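Local coordinates for protein yahD a copper inducible hydrolase (Lactococcus lactis subsp. lactis, PDB 3OG9) that probably acts as a hydrolase of the alpha/beta type, is induced by copper, and can hold D-malate in its pocket, at residues 50-55 with 60-65; 81-86 with 117-122; 85-90 with 123-128. All coordinates share one frame; numbering follows the deposited sequence.

Contact 1. Residues 50-55 with 60-65; sequences GRINEQ and YFKLRG. With MLT (D-malate), chain C.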
loop_
_atom_site.group_PDB
_atom_site.type_symbol
_atom_site.label_atom_id
_atom_site.label_comp_id
_atom_site.label_asym_id
_atom_site.label_seq_id
_atom_site.Cartn_x
_atom_site.Cartn_y
_atom_site.Cartn_z
ATOM N N GLY A 50 -8.251 2.152 -8.104
ATOM C CA GLY A 50 -7.877 3.552 -8.265
ATOM C C GLY A 50 -8.823 4.218 -9.263
ATOM O O GLY A 50 -9.379 3.566 -10.154
ATOM N N ARG A 51 -9.001 5.525 -9.116
ATOM C CA ARG A 51 -9.959 6.279 -9.934
ATOM C C ARG A 51 -9.352 6.831 -11.231
ATOM O O ARG A 51 -10.091 7.289 -12.097
ATOM C CB ARG A 51 -10.499 7.447 -9.130
ATOM C CG ARG A 51 -11.451 7.042 -8.041
ATOM C CD ARG A 51 -12.374 8.216 -7.693
ATOM N NE ARG A 51 -11.643 9.415 -7.289
ATOM C CZ ARG A 51 -12.249 10.538 -6.926
ATOM N NH1 ARG A 51 -13.573 10.574 -6.902
ATOM N NH2 ARG A 51 -11.553 11.607 -6.594
ATOM N N ILE A 52 -8.024 6.799 -11.350
ATOM C CA ILE A 52 -7.293 7.286 -12.534
ATOM C C ILE A 52 -7.180 6.217 -13.632
ATOM O O ILE A 52 -6.755 5.091 -13.369
ATOM C CB ILE A 52 -5.894 7.833 -12.124
ATOM C CG1 ILE A 52 -6.013 8.902 -11.006
ATOM C CG2 ILE A 52 -5.100 8.369 -13.323
ATOM C CD1 ILE A 52 -6.979 10.051 -11.294
ATOM N N ASN A 53 -7.489 6.606 -14.873
ATOM C CA ASN A 53 -7.555 5.658 -15.987
ATOM C C ASN A 53 -6.958 6.167 -17.322
ATOM O O ASN A 53 -7.318 5.670 -18.395
ATOM C CB ASN A 53 -9.017 5.236 -16.164
ATOM C CG ASN A 53 -9.187 4.013 -17.032
ATOM O OD1 ASN A 53 -8.388 3.064 -16.991
ATOM N ND2 ASN A 53 -10.262 4.014 -17.815
ATOM N N GLU A 54 -6.027 7.122 -17.249
ATOM C CA GLU A 54 -5.452 7.751 -18.440
ATOM C C GLU A 54 -4.920 6.672 -19.361
ATOM O O GLU A 54 -4.087 5.841 -18.959
ATOM C CB GLU A 54 -4.402 8.805 -18.063
ATOM C CG GLU A 54 -4.941 9.740 -16.983
ATOM C CD GLU A 54 -4.245 11.075 -16.881
ATOM O OE1 GLU A 54 -4.978 12.079 -16.822
ATOM O OE2 GLU A 54 -2.995 11.130 -16.837
ATOM N N GLN A 55 -5.499 6.660 -20.573
ATOM C CA GLN A 55 -5.249 5.659 -21.619
ATOM C C GLN A 55 -5.548 4.221 -21.183
ATOM O O GLN A 55 -4.833 3.280 -21.564
ATOM C CB GLN A 55 -3.828 5.804 -22.189
ATOM C CG GLN A 55 -3.536 7.226 -22.723
ATOM C CD GLN A 55 -2.174 7.361 -23.395
ATOM O OE1 GLN A 55 -1.151 6.874 -22.887
ATOM N NE2 GLN A 55 -2.151 8.064 -24.537
ATOM N N TYR A 60 -3.801 5.043 -8.982
ATOM C CA TYR A 60 -4.380 5.812 -7.869
ATOM C C TYR A 60 -4.218 7.316 -7.959
ATOM O O TYR A 60 -4.955 8.050 -7.303
ATOM C CB TYR A 60 -3.848 5.317 -6.527
ATOM C CG TYR A 60 -4.425 3.981 -6.189
ATOM C CD1 TYR A 60 -5.698 3.872 -5.619
ATOM C CD2 TYR A 60 -3.723 2.798 -6.523
ATOM C CE1 TYR A 60 -6.246 2.618 -5.352
ATOM C CE2 TYR A 60 -4.273 1.543 -6.243
ATOM C CZ TYR A 60 -5.508 1.465 -5.652
ATOM O OH TYR A 60 -6.050 0.221 -5.390
ATOM N N PHE A 61 -3.271 7.794 -8.755
ATOM C CA PHE A 61 -3.050 9.252 -8.889
ATOM C C PHE A 61 -2.295 9.506 -10.183
ATOM O O PHE A 61 -1.740 8.583 -10.775
ATOM C CB PHE A 61 -2.307 9.846 -7.648
ATOM C CG PHE A 61 -0.898 9.372 -7.515
ATOM C CD1 PHE A 61 0.137 10.026 -8.192
ATOM C CD2 PHE A 61 -0.609 8.228 -6.790
ATOM C CE1 PHE A 61 1.450 9.570 -8.122
ATOM C CE2 PHE A 61 0.727 7.754 -6.713
ATOM C CZ PHE A 61 1.763 8.446 -7.375
ATOM N N LYS A 62 -2.339 10.743 -10.656
ATOM C CA LYS A 62 -1.815 11.072 -11.990
ATOM C C LYS A 62 -0.298 11.205 -12.002
ATOM O O LYS A 62 0.315 11.546 -10.979
ATOM C CB LYS A 62 -2.428 12.389 -12.459
ATOM C CG LYS A 62 -3.893 12.263 -12.826
ATOM C CD LYS A 62 -4.547 13.646 -12.934
ATOM C CE LYS A 62 -4.510 14.183 -14.349
ATOM N NZ LYS A 62 -3.171 14.645 -14.796
ATOM N N LEU A 63 0.290 10.944 -13.171
ATOM C CA LEU A 63 1.681 11.221 -13.469
ATOM C C LEU A 63 1.733 12.535 -14.227
ATOM O O LEU A 63 0.677 13.047 -14.651
ATOM C CB LEU A 63 2.282 10.121 -14.361
ATOM C CG LEU A 63 2.389 8.752 -13.642
ATOM C CD1 LEU A 63 2.927 7.684 -14.578
ATOM C CD2 LEU A 63 3.238 8.844 -12.343
ATOM N N ARG A 64 2.947 13.043 -14.437
ATOM C CA ARG A 64 3.141 14.354 -15.082
ATOM C C ARG A 64 3.335 14.428 -16.632
ATOM O O ARG A 64 3.539 15.509 -17.156
ATOM C CB ARG A 64 4.132 15.247 -14.283
ATOM C CG ARG A 64 3.651 15.638 -12.876
ATOM C CD ARG A 64 4.439 16.882 -12.411
ATOM N NE ARG A 64 4.357 17.108 -10.956
ATOM C CZ ARG A 64 3.368 17.751 -10.353
ATOM N NH1 ARG A 64 2.339 18.220 -11.063
ATOM N NH2 ARG A 64 3.407 17.920 -9.015
ATOM N N GLY A 65 3.297 13.362 -17.439
ATOM C CA GLY A 65 4.375 12.583 -18.034
ATOM C C GLY A 65 5.764 13.070 -18.363
ATOM O O GLY A 65 6.125 13.537 -19.497
HETATM C C1 MLT C . 3.848 5.143 -8.808
HETATM O O1 MLT C . 3.223 5.813 -9.673
HETATM O O2 MLT C . 3.324 4.892 -7.695
HETATM C C2 MLT C . 5.251 4.654 -9.093
HETATM O O3 MLT C . 5.719 5.101 -10.354
HETATM C C3 MLT C . 5.351 3.132 -8.987
HETATM C C4 MLT C . 4.578 2.402 -10.060
HETATM O O4 MLT C . 5.078 1.347 -10.506
HETATM O O5 MLT C . 3.463 2.776 -10.511
HETATM O O HOH W 1 -7.641 7.144 -7.142
#
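G50 sets its CA over one face of the Y60 ring. The CA stands 3.8 Å from the ring centroid, a CH-pi contact 29° off the normal. G50 N is 3.4 Å from Y60 CE1. A beta carbon on G50 would run into Y60 N, so the close approach depends on glycine. The CB of Y60 points away from 50-55. CG stands anti to the carbonyl carbon (chi1 -72°), and this swings the ring back beneath G50. The ring also stacks with H23, and its OH is hydrogen-bonded to I48 O and H23 N. These bonds fix the far end of the ring.

I52 reaches across to 60-65 with its CG1 branch, 3.7 Å from F61 CA. Its CD1 and CG2 both meet K62 CG, and the two side chains cross at about a right angle. Farther out, K62 bends at chi3 (93°) and chi4, which carries its end to E54. The K62 NZ to E54 OE1 salt bridge is long, at 3.7 Å, and E54 is exposed. A water bridges the backbones: it accepts from R51 N and donates to Y60 O.

The CB of F61 points away from 50-55, and its ring borders the ligand. Its CZ is 3.8 Å from O1 of D-malate, approached obliquely. R59 makes a cation-pi contact with the same ring. The two segments belong to the loop after strand 45-48 of the alpha/beta hydrolase fold, and F61 builds part of the wall of the D-malate pocket.

Contact 2. Residues 81-86 with 117-122; sequences EETDWL and LNMFLR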
loop_
_atom_site.group_PDB
_atom_site.type_symbol
_atom_site.label_atom_id
_atom_site.label_comp_id
_atom_site.label_asym_id
_atom_site.label_seq_id
_atom_site.Cartn_x
_atom_site.Cartn_y
_atom_site.Cartn_z
ATOM N N GLU A 81 -5.533 14.870 -3.635
ATOM C CA GLU A 81 -6.979 14.756 -3.867
ATOM C C GLU A 81 -7.456 13.293 -3.771
ATOM O O GLU A 81 -8.487 12.995 -3.146
ATOM C CB GLU A 81 -7.377 15.361 -5.215
ATOM C CG GLU A 81 -7.220 16.879 -5.255
ATOM C CD GLU A 81 -6.979 17.421 -6.675
ATOM O OE1 GLU A 81 -7.296 16.719 -7.663
ATOM O OE2 GLU A 81 -6.466 18.558 -6.800
ATOM N N GLU A 82 -6.695 12.378 -4.375
ATOM C CA GLU A 82 -7.140 10.972 -4.462
ATOM C C GLU A 82 -6.981 10.281 -3.123
ATOM O O GLU A 82 -7.793 9.409 -2.765
ATOM C CB GLU A 82 -6.389 10.203 -5.544
ATOM C CG GLU A 82 -6.700 10.695 -6.963
ATOM C CD GLU A 82 -8.180 10.571 -7.303
ATOM O OE1 GLU A 82 -8.798 9.500 -7.084
ATOM O OE2 GLU A 82 -8.743 11.576 -7.772
ATOM N N THR A 83 -5.964 10.675 -2.365
ATOM C CA THR A 83 -5.835 10.102 -1.015
ATOM C C THR A 83 -6.919 10.611 -0.036
ATOM O O THR A 83 -7.336 9.870 0.852
ATOM C CB THR A 83 -4.442 10.203 -0.422
ATOM O OG1 THR A 83 -4.013 11.566 -0.371
ATOM C CG2 THR A 83 -3.435 9.340 -1.252
ATOM N N ASP A 84 -7.398 11.838 -0.223
ATOM C CA ASP A 84 -8.579 12.316 0.544
ATOM C C ASP A 84 -9.783 11.481 0.168
ATOM O O ASP A 84 -10.556 11.030 1.039
ATOM C CB ASP A 84 -8.879 13.782 0.282
ATOM C CG ASP A 84 -7.943 14.721 1.029
ATOM O OD1 ASP A 84 -7.117 14.273 1.847
ATOM O OD2 ASP A 84 -8.027 15.919 0.757
ATOM N N TRP A 85 -9.937 11.244 -1.132
ATOM C CA TRP A 85 -11.042 10.436 -1.626
ATOM C C TRP A 85 -10.965 9.008 -1.088
ATOM O O TRP A 85 -11.955 8.478 -0.567
ATOM C CB TRP A 85 -11.083 10.402 -3.164
ATOM C CG TRP A 85 -12.111 9.372 -3.601
ATOM C CD1 TRP A 85 -13.462 9.518 -3.609
ATOM C CD2 TRP A 85 -11.845 8.027 -3.994
ATOM N NE1 TRP A 85 -14.065 8.348 -4.041
ATOM C CE2 TRP A 85 -13.086 7.418 -4.274
ATOM C CE3 TRP A 85 -10.670 7.287 -4.181
ATOM C CZ2 TRP A 85 -13.185 6.107 -4.715
ATOM C CZ3 TRP A 85 -10.772 5.986 -4.620
ATOM C CH2 TRP A 85 -12.028 5.406 -4.873
ATOM N N LEU A 86 -9.772 8.406 -1.178
ATOM C CA LEU A 86 -9.609 7.027 -0.755
ATOM C C LEU A 86 -9.813 6.849 0.759
ATOM O O LEU A 86 -10.428 5.905 1.172
ATOM C CB LEU A 86 -8.237 6.473 -1.188
ATOM C CG LEU A 86 -7.949 4.980 -0.931
ATOM C CD1 LEU A 86 -8.992 4.075 -1.536
ATOM C CD2 LEU A 86 -6.558 4.633 -1.477
ATOM N N LEU A 117 1.313 3.791 1.883
ATOM C CA LEU A 117 2.442 4.302 2.646
ATOM C C LEU A 117 2.368 5.810 2.822
ATOM O O LEU A 117 2.640 6.346 3.898
ATOM C CB LEU A 117 3.729 3.927 1.946
ATOM C CG LEU A 117 4.134 2.476 2.092
ATOM C CD1 LEU A 117 5.272 2.213 1.091
ATOM C CD2 LEU A 117 4.551 2.163 3.538
ATOM N N ASN A 118 1.955 6.496 1.765
ATOM C CA ASN A 118 1.772 7.939 1.861
ATOM C C ASN A 118 0.620 8.353 2.803
ATOM O O ASN A 118 0.796 9.250 3.630
ATOM C CB ASN A 118 1.604 8.535 0.459
ATOM C CG ASN A 118 1.581 10.061 0.475
ATOM O OD1 ASN A 118 0.518 10.668 0.554
ATOM N ND2 ASN A 118 2.760 10.677 0.407
ATOM N N MET A 119 -0.537 7.691 2.690
ATOM C CA MET A 119 -1.669 7.920 3.600
ATOM C C MET A 119 -1.298 7.710 5.073
ATOM O O MET A 119 -1.720 8.479 5.942
ATOM C CB MET A 119 -2.826 7.001 3.239
ATOM C CG MET A 119 -3.553 7.492 1.975
ATOM S SD MET A 119 -4.996 6.513 1.519
ATOM C CE MET A 119 -4.337 4.862 1.523
ATOM N N PHE A 120 -0.507 6.676 5.319
ATOM C CA PHE A 120 -0.079 6.276 6.670
ATOM C C PHE A 120 0.805 7.388 7.230
ATOM O O PHE A 120 0.588 7.883 8.365
ATOM C CB PHE A 120 0.742 5.000 6.527
ATOM C CG PHE A 120 0.967 4.246 7.809
ATOM C CD1 PHE A 120 -0.089 3.992 8.680
ATOM C CD2 PHE A 120 2.221 3.738 8.104
ATOM C CE1 PHE A 120 0.101 3.246 9.864
ATOM C CE2 PHE A 120 2.427 2.986 9.273
ATOM C CZ PHE A 120 1.348 2.740 10.151
ATOM N N LEU A 121 1.790 7.785 6.427
ATOM C CA LEU A 121 2.771 8.799 6.831
ATOM C C LEU A 121 2.165 10.208 6.959
ATOM O O LEU A 121 2.652 11.029 7.747
ATOM C CB LEU A 121 3.954 8.804 5.853
ATOM C CG LEU A 121 4.938 7.655 6.056
ATOM C CD1 LEU A 121 5.850 7.490 4.867
ATOM C CD2 LEU A 121 5.764 7.878 7.315
ATOM N N ARG A 122 1.120 10.480 6.180
ATOM C CA ARG A 122 0.407 11.741 6.257
ATOM C C ARG A 122 -0.628 11.723 7.368
ATOM O O ARG A 122 -1.268 12.755 7.603
ATOM C CB ARG A 122 -0.312 12.025 4.925
ATOM C CG ARG A 122 0.593 12.523 3.784
ATOM C CD ARG A 122 0.913 13.984 3.984
ATOM N NE ARG A 122 1.647 14.617 2.894
ATOM C CZ ARG A 122 1.959 15.907 2.891
ATOM N NH1 ARG A 122 1.601 16.670 3.915
ATOM N NH2 ARG A 122 2.622 16.445 1.881
#
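T83 meets M119 first, along the buried side of helix 76-97. Its CB and CG2 both lie 3.7 Å from M119 CG. The two chains run antiparallel past one another. With chi1 at 58° the methyl of T83 lies against the methionine chain, and OG1 is left for other partners. That hydroxyl is hydrogen-bonded to L79 O, within its own helix, and to K124 NZ. A polar atom next to an apolar contact is thus satisfied.

One turn on, L86 takes up the end of M119. Its CD2 is 3.7 Å from M119 CE and 3.9 Å from M119 SD. L86 CG also comes near the sulfur. The two side chains cross at about a right angle. M119 is extended through chi2 and then bends at chi3 (-51°), which folds its methyl over to L86. One methionine therefore serves both residues: CG meets T83, and the sulfur and methyl meet L86. No hydrogen bond crosses between the two segments. With an alanine in place of M119, both T83 CG2 and L86 CD2 would probably lose their partner, and a gap would be likely to open between the helices.

The closest CA atoms, those of T83 and M119, are 6.6 Å apart, so the helices come near each other here. V115, one turn earlier on helix 111-121, also touches T83 and L86. L86 packs on I48 of strand 45-48 as well. On another side of helix 111-121, L117 and F120 pack against strand 129-133. Helix 76-97 thus lies beside helix 111-121, and each helix also rests on the central sheet.

Contact 3. Residues 85-90 with 123-128; sequences WLTDEV and GKINFD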
loop_
_atom_site.group_PDB
_atom_site.type_symbol
_atom_site.label_atom_id
_atom_site.label_comp_id
_atom_site.label_asym_id
_atom_site.label_seq_id
_atom_site.Cartn_x
_atom_site.Cartn_y
_atom_site.Cartn_z
ATOM N N TRP A 85 -9.937 11.244 -1.132
ATOM C CA TRP A 85 -11.042 10.436 -1.626
ATOM C C TRP A 85 -10.965 9.008 -1.088
ATOM O O TRP A 85 -11.955 8.478 -0.567
ATOM C CB TRP A 85 -11.083 10.402 -3.164
ATOM C CG TRP A 85 -12.111 9.372 -3.601
ATOM C CD1 TRP A 85 -13.462 9.518 -3.609
ATOM C CD2 TRP A 85 -11.845 8.027 -3.994
ATOM N NE1 TRP A 85 -14.065 8.348 -4.041
ATOM C CE2 TRP A 85 -13.086 7.418 -4.274
ATOM C CE3 TRP A 85 -10.670 7.287 -4.181
ATOM C CZ2 TRP A 85 -13.185 6.107 -4.715
ATOM C CZ3 TRP A 85 -10.772 5.986 -4.620
ATOM C CH2 TRP A 85 -12.028 5.406 -4.873
ATOM N N LEU A 86 -9.772 8.406 -1.178
ATOM C CA LEU A 86 -9.609 7.027 -0.755
ATOM C C LEU A 86 -9.813 6.849 0.759
ATOM O O LEU A 86 -10.428 5.905 1.172
ATOM C CB LEU A 86 -8.237 6.473 -1.188
ATOM C CG LEU A 86 -7.949 4.980 -0.931
ATOM C CD1 LEU A 86 -8.992 4.075 -1.536
ATOM C CD2 LEU A 86 -6.558 4.633 -1.477
ATOM N N THR A 87 -9.284 7.760 1.568
ATOM C CA THR A 87 -9.509 7.656 3.016
ATOM C C THR A 87 -11.017 7.703 3.333
ATOM O O THR A 87 -11.512 6.914 4.132
ATOM C CB THR A 87 -8.658 8.673 3.853
ATOM O OG1 THR A 87 -8.981 8.543 5.249
ATOM C CG2 THR A 87 -8.909 10.082 3.425
ATOM N N ASP A 88 -11.753 8.576 2.646
ATOM C CA ASP A 88 -13.188 8.742 2.898
ATOM C C ASP A 88 -13.912 7.495 2.398
ATOM O O ASP A 88 -14.837 7.006 3.032
ATOM C CB ASP A 88 -13.746 10.009 2.237
ATOM C CG ASP A 88 -13.325 11.286 2.966
ATOM O OD1 ASP A 88 -12.840 11.211 4.119
ATOM O OD2 ASP A 88 -13.440 12.370 2.351
ATOM N N GLU A 89 -13.452 6.954 1.275
ATOM C CA GLU A 89 -14.045 5.758 0.710
ATOM C C GLU A 89 -13.812 4.548 1.608
ATOM O O GLU A 89 -14.725 3.733 1.799
ATOM C CB GLU A 89 -13.494 5.489 -0.697
ATOM C CG GLU A 89 -14.327 4.503 -1.523
ATOM C CD GLU A 89 -15.708 5.084 -1.927
ATOM O OE1 GLU A 89 -15.912 6.317 -1.766
ATOM O OE2 GLU A 89 -16.587 4.299 -2.377
ATOM N N VAL A 90 -12.608 4.417 2.155
ATOM C CA VAL A 90 -12.328 3.343 3.105
ATOM C C VAL A 90 -13.266 3.421 4.314
ATOM O O VAL A 90 -13.823 2.410 4.720
ATOM C CB VAL A 90 -10.827 3.341 3.560
ATOM C CG1 VAL A 90 -10.625 2.423 4.738
ATOM C CG2 VAL A 90 -9.921 2.931 2.367
ATOM N N GLY A 123 -0.850 10.557 7.993
ATOM C CA GLY A 123 -1.879 10.402 9.047
ATOM C C GLY A 123 -3.326 10.490 8.564
ATOM O O GLY A 123 -4.221 10.869 9.325
ATOM N N LYS A 124 -3.567 10.131 7.306
ATOM C CA LYS A 124 -4.922 10.161 6.760
ATOM C C LYS A 124 -5.714 8.891 7.103
ATOM O O LYS A 124 -6.951 8.938 7.198
ATOM C CB LYS A 124 -4.916 10.402 5.251
ATOM C CG LYS A 124 -4.331 11.733 4.768
ATOM C CD LYS A 124 -4.662 11.899 3.259
ATOM C CE LYS A 124 -4.150 13.217 2.716
ATOM N NZ LYS A 124 -4.708 13.610 1.359
ATOM N N ILE A 125 -5.013 7.769 7.279
ATOM C CA ILE A 125 -5.625 6.510 7.740
ATOM C C ILE A 125 -4.736 5.879 8.833
ATOM O O ILE A 125 -3.524 5.754 8.668
ATOM C CB ILE A 125 -5.852 5.436 6.605
ATOM C CG1 ILE A 125 -6.698 5.967 5.452
ATOM C CG2 ILE A 125 -6.594 4.187 7.150
ATOM C CD1 ILE A 125 -7.288 4.867 4.456
ATOM N N ASN A 126 -5.365 5.476 9.932
ATOM C CA ASN A 126 -4.686 4.780 11.020
ATOM C C ASN A 126 -4.703 3.251 10.821
ATOM O O ASN A 126 -5.327 2.510 11.607
ATOM C CB ASN A 126 -5.349 5.166 12.344
ATOM C CG ASN A 126 -4.558 4.697 13.556
ATOM O OD1 ASN A 126 -3.321 4.690 13.558
ATOM N ND2 ASN A 126 -5.274 4.280 14.578
ATOM N N PHE A 127 -4.025 2.781 9.770
ATOM C CA PHE A 127 -3.839 1.327 9.582
ATOM C C PHE A 127 -3.131 0.711 10.797
ATOM O O PHE A 127 -2.259 1.338 11.419
ATOM C CB PHE A 127 -2.960 1.008 8.359
ATOM C CG PHE A 127 -3.542 1.423 7.028
ATOM C CD1 PHE A 127 -4.725 0.863 6.559
ATOM C CD2 PHE A 127 -2.855 2.339 6.228
ATOM C CE1 PHE A 127 -5.248 1.234 5.303
ATOM C CE2 PHE A 127 -3.350 2.714 4.990
ATOM C CZ PHE A 127 -4.554 2.167 4.526
ATOM N N ASP A 128 -3.463 -0.536 11.094
ATOM C CA ASP A 128 -2.743 -1.255 12.139
ATOM C C ASP A 128 -1.351 -1.691 11.651
ATOM O O ASP A 128 -0.352 -1.563 12.382
ATOM C CB ASP A 128 -3.546 -2.464 12.613
ATOM C CG ASP A 128 -2.844 -3.197 13.740
ATOM O OD1 ASP A 128 -2.541 -2.534 14.755
ATOM O OD2 ASP A 128 -2.570 -4.409 13.597
#
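I125 lays its CG1 branch alongside T87, 3.7 Å from T87 CB and 3.4 Å from T87 OG1. The two side chains run past each other in opposite directions. I125 CG1 stands anti to the carbonyl carbon, and this brings CD1 onto helix 76-97. There CD1 lies 3.8 Å from T87 CA. It also meets V90, with 3.9 Å between I125 CD1 and V90 CG2. CB and CG1 of V90 are only slightly farther from the same methyl. I125 CD1 is thus set against one turn of the helix, between T87 and V90. The other branch, I125 CG2, sits over the centre of the F127 ring within the loop.

T87 OG1 donates a hydrogen bond of 2.8 Å to K124 O. The donor lies above the carbonyl plane, 49° out of it. The C=O...donor angle is 131°. T87 was modelled in two conformers, so this bond belongs to the one described. Its OG1 is anti to the backbone N (chi1 178°), which aims it at the loop.

The CB of K124 points toward 85-90, and the extended chain then runs to earlier turns of the same helix. Its NZ makes salt bridges with D84 and D80, one turn apart on helix 76-97. The loop begins at G123, whose positive phi ends helix 111-121 in a Schellman motif. V90 also packs on L20 and I48 of the sheet.

The chemistry is mixed. In the conformer described, the hydroxyl of T87 bonds one loop carbonyl, while V90 and I125 join through apolar contact alone. The salt bridges of K124 add an ionic part. Loop 123-128 is therefore probably held to helix 76-97 by polar, apolar and ionic links together.

In the fold
From the N terminus, contact 1 comes first. It closes a short loop between strand 45-48 and helix 76-97, with four residues between its segments. It is complete before the other two begin. Contacts 2 and 3 both start on helix 76-97 and share W85 and L86. Their second segments follow one another, helix 111-121 and then the loop to strand 129-133. Both long closures thus start from the same part of helix 76-97 and end one after the other. A salt bridge joins contacts 2 and 3. R51 of contact 1 reaches E82 in the same way. Helix 76-97 thus ties the pocket loop to helix 111-121 and the loop beyond it.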